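Local coordinates for adenosine kinase, putative (Trypanosoma brucei, PDB 3OTX), which probably phosphorylates adenosine to AMP with ATP as phosphate donor and magnesium as cofactor, a step of purine salvage, at residues A[138-141]-A[142-146]; A[174-177]-A[178-181]. The protein carries 1 engineered substitution. All blocks are in the same frame, centred on the assembly; numbering follows the deposited sequence.

Interaction 1. Residues A[138-141]-A[142-146]; sequences ADLG and AANHL. With AP5 (bis(adenosine)-5'-pentaphosphate), chain C.
Leu140 and Asn144 meet at a slant where the chain passes from strand 133-141 into a short 3-10 turn. CD1 of Leu140 approaches the amide of Asn144, with ND2 4.0 Å away, while CB of Leu140 lies 4.1 Å from CB of Ala143, so one leucine borders two successive residues of the turn. The amide reaches this position because CG of Asn144 stands anti to its own backbone N (chi1 -155°). The other methyl of Leu140 serves a different partner: CD2 lies 3.8 Å from N6B, the exocyclic amino nitrogen of one adenine of the bound bis(adenosine)-5'-pentaphosphate. Ala138, two residues earlier on the strand, brings its CB to 3.6 Å from N7B of the same base. Both methyls come from the same face of the purine, at its N6B/N7B margin.

The backbone reverses here: Leu140 to Ala143 form a type II' beta turn with Gly141 at its second position, where positive phi (53°) favours glycine. It is closed by Ala143 N to Leu140 O at 2.9 Å, and the next bond, Asn144 N to Gly141 O, carries the chain on into the 3-10 turn. The imidazole of His145 comes up edge-on to the same Gly141 oxygen, with CD2 3.4 Å from it and the oxygen near the ring plane.

Beyond the turn, Ala143 touches Asn15, an adenosine-binding residue, and Leu140 leans on Leu17 of strand 17-23. Chemically, then, Leu140 divides its branches between adenine and turn: CD2 gives the base an apolar neighbour, so this contact rests on shape and van der Waals packing, while two main-chain hydrogen bonds fix the turn that follows.

Interaction 2. Residues A[174-177]-A[178-181]; sequences TVDV and NHVL
Asp176 lies across the imidazole of His179 at about a right angle, and its side chain meets something at every atom. CB sits over the centre of the ring, 3.6 Å from the centroid and 9° off the normal, a CH-pi contact made squarely on one face. CG, anti to the backbone N (chi1 -170°), carries the carboxylate onward over the ring's CE1 side, its plane tilted 39° from that of the imidazole. There the two oxygens part. OD1 accepts from Asn178 N at 2.9 Å, the donor lying above the carboxylate plane; Asp176 is the N-cap of helix 177-189, and this is its side-chain capping bond. OD2 comes to 3.5 Å from CE1 of His179 and takes a hydrogen from a water at 2.7 Å. That water in turn accepts from ND2 of Asn178, so the carboxylate and the amide, whose planes are steeply inclined, are joined through solvent.

The main chain of Asp176 adds to the cap: His179 N reaches its carbonyl O at 3.0 Å. One residue on, the first i to i+4 bond runs from Leu181 N to Val177 O. A negative carboxylate at this end would be expected to interact favourably with the helix dipole.

His179 extends the contact outward, since its NE2 is probably hydrogen-bonded to Leu146 O and the ring touches Ser148 and Met151 of helix 148-151. On other sides, Val177 and Leu181 pack on Glu213, Val177 and Val180 on Val214, all against helix 208-214. The cap thus begins helix 177-189, which follows strand 165-169 of the large sheet, between these two helices.

How the interactions relate
Interaction 1 precedes interaction 2 along the chain, and their centres lie 13 Å apart. The first lies at the end region of strand 133-141 of the five-stranded sheet and the turn after it; the second starts helix 177-189, which leads from strand 165-169 to strand 193-197 of the ten-stranded sheet. They touch directly: Leu146 O lies 2.8 Å from His179 NE2, Val175 CG2 packs on Asn144 ND2 at 3.6 Å, and CD1 of Leu140 reaches Thr174 and Val175. In this PfkB-family kinase that strand-end region and turn therefore meet the loop and helix after strand 165-169 beside the adenosine site, where Leu140 borders the ligand and Phe171, just upstream of 174-177, binds adenosine.

Interaction 1. Residues A[138-141]-A[142-146]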
loop_
_atom_site.group_PDB
_atom_site.type_symbol
_atom_site.label_atom_id
_atom_site.label_comp_id
_atom_site.label_asym_id
_atom_site.label_seq_id
_atom_site.Cartn_x
_atom_site.Cartn_y
_atom_site.Cartn_z
ATOM N N ALA A 138 -9.338 -5.901 -8.508
ATOM C CA ALA A 138 -8.345 -5.065 -9.220
ATOM C C ALA A 138 -8.077 -5.620 -10.613
ATOM O O ALA A 138 -7.686 -6.797 -10.752
ATOM C CB ALA A 138 -7.031 -5.015 -8.418
ATOM N N ASP A 139 -8.288 -4.785 -11.637
ATOM C CA ASP A 139 -7.956 -5.094 -13.025
ATOM C C ASP A 139 -6.748 -4.266 -13.379
ATOM O O ASP A 139 -6.864 -3.068 -13.689
ATOM C CB ASP A 139 -9.165 -4.765 -13.894
ATOM C CG ASP A 139 -8.907 -4.966 -15.368
ATOM O OD1 ASP A 139 -7.836 -5.489 -15.729
ATOM O OD2 ASP A 139 -9.791 -4.605 -16.162
ATOM N N LEU A 140 -5.550 -4.852 -13.235
ATOM C CA LEU A 140 -4.332 -4.061 -13.354
ATOM C C LEU A 140 -4.133 -3.348 -14.695
ATOM O O LEU A 140 -3.506 -2.292 -14.713
ATOM C CB LEU A 140 -3.087 -4.875 -13.045
ATOM C CG LEU A 140 -2.952 -5.443 -11.621
ATOM C CD1 LEU A 140 -1.492 -5.913 -11.294
ATOM C CD2 LEU A 140 -3.459 -4.547 -10.556
ATOM N N GLY A 141 -4.582 -3.961 -15.791
ATOM C CA GLY A 141 -4.398 -3.336 -17.109
ATOM C C GLY A 141 -2.935 -2.965 -17.326
ATOM O O GLY A 141 -2.023 -3.800 -17.137
ATOM N N ALA A 142 -2.721 -1.702 -17.675
ATOM C CA ALA A 142 -1.390 -1.191 -17.936
ATOM C C ALA A 142 -0.409 -1.491 -16.794
ATOM O O ALA A 142 0.792 -1.661 -17.038
ATOM C CB ALA A 142 -1.473 0.294 -18.194
ATOM N N ALA A 143 -0.885 -1.528 -15.544
ATOM C CA ALA A 143 0.037 -1.686 -14.418
ATOM C C ALA A 143 0.796 -3.011 -14.504
ATOM O O ALA A 143 1.928 -3.119 -14.049
ATOM C CB ALA A 143 -0.687 -1.535 -13.068
ATOM N N ASN A 144 0.191 -4.008 -15.142
ATOM C CA ASN A 144 0.823 -5.315 -15.245
ATOM C C ASN A 144 1.915 -5.357 -16.303
ATOM O O ASN A 144 2.612 -6.357 -16.427
ATOM C CB ASN A 144 -0.215 -6.370 -15.587
ATOM C CG ASN A 144 0.179 -7.748 -15.147
ATOM O OD1 ASN A 144 -0.000 -8.727 -15.886
ATOM N ND2 ASN A 144 0.693 -7.856 -13.951
ATOM N N HIS A 145 2.052 -4.287 -17.069
ATOM C CA HIS A 145 3.053 -4.204 -18.145
ATOM C C HIS A 145 4.280 -3.362 -17.786
ATOM O O HIS A 145 5.106 -3.056 -18.663
ATOM C CB HIS A 145 2.386 -3.644 -19.407
ATOM C CG HIS A 145 1.328 -4.547 -19.959
ATOM N ND1 HIS A 145 1.601 -5.505 -20.912
ATOM C CD2 HIS A 145 0.000 -4.639 -19.709
ATOM C CE1 HIS A 145 0.491 -6.156 -21.213
ATOM N NE2 HIS A 145 -0.497 -5.645 -20.503
ATOM N N LEU A 146 4.421 -2.997 -16.515
ATOM C CA LEU A 146 5.622 -2.279 -16.063
ATOM C C LEU A 146 6.875 -3.099 -16.467
ATOM O O LEU A 146 6.980 -4.280 -16.148
ATOM C CB LEU A 146 5.554 -2.029 -14.560
ATOM C CG LEU A 146 6.764 -1.315 -13.940
ATOM C CD1 LEU A 146 6.933 0.072 -14.486
ATOM C CD2 LEU A 146 6.579 -1.259 -12.425
HETATM P PA AP5 C . -6.692 -1.315 9.999
HETATM O O1A AP5 C . -8.179 -1.655 9.997
HETATM O O2A AP5 C . -5.838 -2.273 10.805
HETATM O O3A AP5 C . -6.046 -1.263 8.525
HETATM P PB AP5 C . -6.387 -2.237 7.284
HETATM O O1B AP5 C . -7.044 -3.512 7.714
HETATM O O2B AP5 C . -5.139 -2.342 6.477
HETATM O O3B AP5 C . -7.451 -1.312 6.545
HETATM P PG AP5 C . -8.583 -1.599 5.463
HETATM O O1G AP5 C . -9.607 -0.517 5.614
HETATM O O2G AP5 C . -9.278 -2.935 5.609
HETATM O O3G AP5 C . -7.767 -1.375 4.162
HETATM P PD AP5 C . -8.213 -1.485 2.611
HETATM O O1D AP5 C . -9.667 -1.872 2.413
HETATM O O2D AP5 C . -7.150 -2.324 1.960
HETATM O O3D AP5 C . -8.109 0.059 2.166
HETATM P PE AP5 C . -6.779 0.809 1.645
HETATM O O1E AP5 C . -5.595 0.352 2.449
HETATM O O2E AP5 C . -7.054 2.309 1.572
HETATM O O5F AP5 C . -6.551 0.212 10.469
HETATM C C5F AP5 C . -5.292 0.883 10.408
HETATM C C4F AP5 C . -5.303 2.030 11.389
HETATM O O4F AP5 C . -6.432 2.878 11.138
HETATM C C3F AP5 C . -5.495 1.621 12.846
HETATM O O3F AP5 C . -4.249 1.320 13.425
HETATM C C2F AP5 C . -6.200 2.803 13.448
HETATM O O2F AP5 C . -5.267 3.808 13.755
HETATM C C1F AP5 C . -7.057 3.310 12.284
HETATM N N9A AP5 C . -8.438 2.748 12.273
HETATM C C8A AP5 C . -8.953 1.808 11.376
HETATM N N7A AP5 C . -10.256 1.592 11.708
HETATM C C5A AP5 C . -10.572 2.375 12.767
HETATM C C6A AP5 C . -11.733 2.592 13.476
HETATM N N6A AP5 C . -12.895 2.043 13.112
HETATM N N1A AP5 C . -11.718 3.491 14.513
HETATM C C2A AP5 C . -10.578 4.204 14.851
HETATM N N3A AP5 C . -9.427 3.987 14.125
HETATM C C4A AP5 C . -9.427 3.116 13.098
HETATM O O5J AP5 C . -6.584 0.227 0.141
HETATM C C5J AP5 C . -7.584 0.455 -0.836
HETATM C C4J AP5 C . -6.827 0.561 -2.149
HETATM O O4J AP5 C . -6.334 -0.726 -2.556
HETATM C C3J AP5 C . -7.701 0.986 -3.333
HETATM O O3J AP5 C . -7.403 2.352 -3.622
HETATM C C2J AP5 C . -7.319 0.024 -4.469
HETATM O O2J AP5 C . -7.061 0.676 -5.707
HETATM C C1J AP5 C . -6.064 -0.616 -3.929
HETATM N N9B AP5 C . -5.772 -1.931 -4.518
HETATM C C8B AP5 C . -6.607 -3.015 -4.484
HETATM N N7B AP5 C . -5.992 -4.010 -5.174
HETATM C C5B AP5 C . -4.783 -3.556 -5.631
HETATM C C6B AP5 C . -3.757 -4.154 -6.373
HETATM N N6B AP5 C . -3.830 -5.393 -6.886
HETATM N N1B AP5 C . -2.689 -3.354 -6.674
HETATM C C2B AP5 C . -2.524 -2.069 -6.210
HETATM N N3B AP5 C . -3.554 -1.466 -5.518
HETATM C C4B AP5 C . -4.644 -2.232 -5.211
#

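Interaction 2. Residues A[174-177]-A[178-181]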
loop_
_atom_site.group_PDB
_atom_site.type_symbol
_atom_site.label_atom_id
_atom_site.label_comp_id
_atom_site.label_asym_id
_atom_site.label_seq_id
_atom_site.Cartn_x
_atom_site.Cartn_y
_atom_site.Cartn_z
ATOM N N THR A 174 2.823 -9.437 -7.778
ATOM C CA THR A 174 2.091 -10.135 -8.857
ATOM C C THR A 174 2.517 -9.724 -10.272
ATOM O O THR A 174 2.073 -10.342 -11.257
ATOM C CB THR A 174 0.559 -9.990 -8.749
ATOM O OG1 THR A 174 0.145 -8.735 -9.336
ATOM C CG2 THR A 174 0.090 -10.091 -7.326
ATOM N N VAL A 175 3.364 -8.703 -10.367
ATOM C CA VAL A 175 3.790 -8.144 -11.654
ATOM C C VAL A 175 5.135 -8.786 -12.020
ATOM O O VAL A 175 5.153 -9.821 -12.706
ATOM C CB VAL A 175 3.805 -6.606 -11.637
ATOM C CG1 VAL A 175 4.312 -6.056 -12.993
ATOM C CG2 VAL A 175 2.363 -6.068 -11.305
ATOM N N ASP A 176 6.235 -8.256 -11.498
ATOM C CA ASP A 176 7.540 -8.893 -11.713
ATOM C C ASP A 176 8.394 -8.723 -10.476
ATOM O O ASP A 176 8.797 -7.610 -10.134
ATOM C CB ASP A 176 8.244 -8.264 -12.924
ATOM C CG ASP A 176 9.478 -9.028 -13.352
ATOM O OD1 ASP A 176 10.035 -9.828 -12.572
ATOM O OD2 ASP A 176 9.903 -8.824 -14.518
ATOM N N VAL A 177 8.690 -9.832 -9.833
ATOM C CA VAL A 177 9.496 -9.817 -8.607
ATOM C C VAL A 177 10.857 -9.171 -8.819
ATOM O O VAL A 177 11.389 -8.521 -7.913
ATOM C CB VAL A 177 9.652 -11.245 -8.020
ATOM C CG1 VAL A 177 10.604 -12.136 -8.872
ATOM C CG2 VAL A 177 10.125 -11.204 -6.539
ATOM N N ASN A 178 11.406 -9.338 -10.020
ATOM C CA ASN A 178 12.675 -8.724 -10.355
ATOM C C ASN A 178 12.669 -7.192 -10.261
ATOM O O ASN A 178 13.713 -6.599 -9.934
ATOM C CB ASN A 178 13.156 -9.239 -11.696
ATOM C CG ASN A 178 13.533 -10.706 -11.630
ATOM O OD1 ASN A 178 14.121 -11.176 -10.655
ATOM N ND2 ASN A 178 13.174 -11.446 -12.667
ATOM N N HIS A 179 11.523 -6.545 -10.513
ATOM C CA HIS A 179 11.468 -5.085 -10.344
ATOM C C HIS A 179 11.655 -4.731 -8.877
ATOM O O HIS A 179 12.345 -3.770 -8.529
ATOM C CB HIS A 179 10.110 -4.530 -10.782
ATOM C CG HIS A 179 9.787 -4.769 -12.224
ATOM N ND1 HIS A 179 10.710 -5.235 -13.133
ATOM C CD2 HIS A 179 8.629 -4.593 -12.911
ATOM C CE1 HIS A 179 10.133 -5.344 -14.319
ATOM N NE2 HIS A 179 8.865 -4.973 -14.208
ATOM N N VAL A 180 11.043 -5.517 -8.003
ATOM C CA VAL A 180 11.149 -5.326 -6.570
ATOM C C VAL A 180 12.579 -5.559 -6.141
ATOM O O VAL A 180 13.116 -4.748 -5.369
ATOM C CB VAL A 180 10.220 -6.287 -5.803
ATOM C CG1 VAL A 180 10.146 -5.870 -4.339
ATOM C CG2 VAL A 180 8.788 -6.231 -6.399
ATOM N N LEU A 181 13.195 -6.645 -6.630
ATOM C CA LEU A 181 14.584 -6.958 -6.236
ATOM C C LEU A 181 15.573 -5.857 -6.639
ATOM O O LEU A 181 16.530 -5.572 -5.899
ATOM C CB LEU A 181 15.008 -8.327 -6.781
ATOM C CG LEU A 181 14.245 -9.481 -6.152
ATOM C CD1 LEU A 181 14.537 -10.764 -6.935
ATOM C CD2 LEU A 181 14.605 -9.717 -4.634
HETATM O O HOH W 1 12.306 -10.006 -15.123
#